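3-keto-5-aminohexanoate cleavage enzyme (Ralstonia eutropha, PDB 3C6C) probably cleaves 3-keto-5-aminohexanoate or a related beta-keto acid, using a metal ion held in a TIM-barrel fold. Local coordinates at residues T150-E155 with E159-N164. Sequence-based numbering, arbitrary orientation. Where two conformers were deposited one is given.
Sequences TGNQVE and EFVYLN
Gln153 and Phe160 form a hydrogen-bonded antiparallel pair, with Gln153 N 2.8 Å from Phe160 O and Phe160 N 2.9 Å from Gln153 O; both bonds are nearly straight. The denser packing is on the face carrying these two side chains. The Phe160 ring lies beneath Gln153, whose CB sits 3.9 Å from the ring centroid in a CH-pi contact, 25° off the ring normal. A chi1 of 63° sets CG of Phe160 between its own N and carbonyl carbon and turns the ring back under the neighbouring strand. Strands 151-155 and 158-162 make a beta hairpin, part of a small antiparallel sheet separate from the barrel strands, and strand 108-113 flanks its second arm. Gly151 and Tyr162 exchange two further backbone bonds, Gly151 N to Tyr162 O at 3.0 Å and Tyr162 N to Gly151 O at 2.9 Å. On the other face the contact is looser: Val154 CG2 only brushes Glu159 OE1 at 3.6 Å, Asn152 OD1 meets Val161 CG2 at 3.8 Å, and a water links Glu159 OE1 to Gln153 O. There Glu159 OE1 is hydrogen-bonded to Trp219 NE1 and to Thr166 OG1 of the second subunit, while OE2 forms a salt bridge with Arg170 of the second subunit.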
loop_
_atom_site.group_PDB
_atom_site.type_symbol
_atom_site.label_atom_id
_atom_site.label_comp_id
_atom_site.label_asym_id
_atom_site.label_seq_id
_atom_site.Cartn_x
_atom_site.Cartn_y
_atom_site.Cartn_z
ATOM N N THR A 150 9.818 22.547 8.231
ATOM C CA THR A 150 11.175 23.099 8.045
ATOM C C THR A 150 11.926 22.109 7.198
ATOM O O THR A 150 11.900 20.892 7.441
ATOM C CB THR A 150 11.943 23.288 9.398
ATOM O OG1 THR A 150 11.423 24.413 10.112
ATOM C CG2 THR A 150 13.453 23.468 9.182
ATOM N N GLY A 151 12.590 22.611 6.175
ATOM C CA GLY A 151 13.261 21.710 5.258
ATOM C C GLY A 151 14.018 22.350 4.130
ATOM O O GLY A 151 13.915 23.540 3.884
ATOM N N ASN A 152 14.837 21.510 3.518
ATOM C CA ASN A 152 15.578 21.849 2.302
ATOM C C ASN A 152 14.601 21.940 1.139
ATOM O O ASN A 152 13.894 20.972 0.815
ATOM C CB ASN A 152 16.636 20.793 1.976
ATOM C CG ASN A 152 17.767 20.762 2.993
ATOM O OD1 ASN A 152 18.087 21.787 3.576
ATOM N ND2 ASN A 152 18.375 19.588 3.197
ATOM N N GLN A 153 14.579 23.106 0.516
ATOM C CA GLN A 153 13.703 23.344 -0.620
ATOM C C GLN A 153 14.406 23.872 -1.851
ATOM O O GLN A 153 15.523 24.387 -1.802
ATOM C CB GLN A 153 12.554 24.262 -0.246
ATOM C CG GLN A 153 11.758 23.741 0.931
ATOM C CD GLN A 153 10.274 23.706 0.652
ATOM O OE1 GLN A 153 9.828 24.084 -0.438
ATOM N NE2 GLN A 153 9.497 23.255 1.636
ATOM N N VAL A 154 13.692 23.720 -2.954
ATOM C CA VAL A 154 14.185 24.134 -4.286
ATOM C C VAL A 154 13.074 24.842 -5.042
ATOM O O VAL A 154 11.948 24.354 -5.101
ATOM C CB VAL A 154 14.635 22.943 -5.176
ATOM C CG1 VAL A 154 15.253 23.461 -6.502
ATOM C CG2 VAL A 154 15.623 22.006 -4.462
ATOM N N GLU A 155 13.411 26.005 -5.582
ATOM C CA GLU A 155 12.537 26.712 -6.525
ATOM C C GLU A 155 13.359 27.047 -7.756
ATOM O O GLU A 155 14.226 27.921 -7.729
ATOM C CB GLU A 155 11.950 27.982 -5.915
ATOM C CG GLU A 155 10.994 28.713 -6.895
ATOM C CD GLU A 155 10.402 29.981 -6.322
ATOM O OE1 GLU A 155 11.146 30.989 -6.211
ATOM O OE2 GLU A 155 9.183 29.963 -6.010
ATOM N N GLU A 159 18.246 26.922 -4.374
ATOM C CA GLU A 159 18.208 26.071 -3.163
ATOM C C GLU A 159 18.201 26.910 -1.896
ATOM O O GLU A 159 18.983 27.836 -1.728
ATOM C CB GLU A 159 19.350 25.043 -3.159
ATOM C CG GLU A 159 19.238 24.075 -4.340
ATOM C CD GLU A 159 19.441 22.600 -4.009
ATOM O OE1 GLU A 159 18.898 22.075 -3.004
ATOM O OE2 GLU A 159 20.120 21.926 -4.809
ATOM N N PHE A 160 17.259 26.601 -1.017
ATOM C CA PHE A 160 17.147 27.317 0.260
ATOM C C PHE A 160 16.555 26.431 1.333
ATOM O O PHE A 160 16.203 25.274 1.086
ATOM C CB PHE A 160 16.267 28.569 0.110
ATOM C CG PHE A 160 14.838 28.264 -0.280
ATOM C CD1 PHE A 160 14.518 27.915 -1.587
ATOM C CD2 PHE A 160 13.816 28.311 0.663
ATOM C CE1 PHE A 160 13.218 27.630 -1.948
ATOM C CE2 PHE A 160 12.506 27.999 0.305
ATOM C CZ PHE A 160 12.210 27.667 -1.000
ATOM N N VAL A 161 16.425 27.045 2.507
ATOM C CA VAL A 161 15.809 26.428 3.672
ATOM C C VAL A 161 14.548 27.172 4.088
ATOM O O VAL A 161 14.530 28.387 4.254
ATOM C CB VAL A 161 16.770 26.345 4.896
ATOM C CG1 VAL A 161 15.996 25.898 6.153
ATOM C CG2 VAL A 161 17.939 25.397 4.627
ATOM N N TYR A 162 13.473 26.400 4.207
ATOM C CA TYR A 162 12.203 26.883 4.788
ATOM C C TYR A 162 12.304 26.684 6.267
ATOM O O TYR A 162 12.427 25.553 6.731
ATOM C CB TYR A 162 10.956 26.078 4.347
ATOM C CG TYR A 162 10.126 26.656 3.225
ATOM C CD1 TYR A 162 10.133 28.012 2.948
ATOM C CD2 TYR A 162 9.300 25.834 2.473
ATOM C CE1 TYR A 162 9.368 28.533 1.920
ATOM C CE2 TYR A 162 8.528 26.339 1.439
ATOM C CZ TYR A 162 8.571 27.691 1.168
ATOM O OH TYR A 162 7.820 28.209 0.151
ATOM N N LEU A 163 12.247 27.782 6.997
ATOM C CA LEU A 163 12.409 27.773 8.462
ATOM C C LEU A 163 11.156 28.200 9.202
ATOM O O LEU A 163 10.848 29.400 9.368
ATOM C CB LEU A 163 13.608 28.642 8.886
ATOM C CG LEU A 163 13.950 28.597 10.374
ATOM C CD1 LEU A 163 14.547 27.248 10.727
ATOM C CD2 LEU A 163 14.894 29.757 10.747
ATOM N N ASN A 164 10.424 27.173 9.594
ATOM C CA ASN A 164 9.224 27.317 10.409
ATOM C C ASN A 164 9.303 26.431 11.647
ATOM O O ASN A 164 8.895 25.265 11.629
ATOM C CB ASN A 164 7.986 26.969 9.581
ATOM C CG ASN A 164 7.769 27.932 8.435
ATOM O OD1 ASN A 164 7.376 29.082 8.631
ATOM N ND2 ASN A 164 8.023 27.464 7.235
HETATM O O HOH W 1 17.546 22.737 -0.848
HETATM O O HOH W 2 7.288 25.156 -1.398
#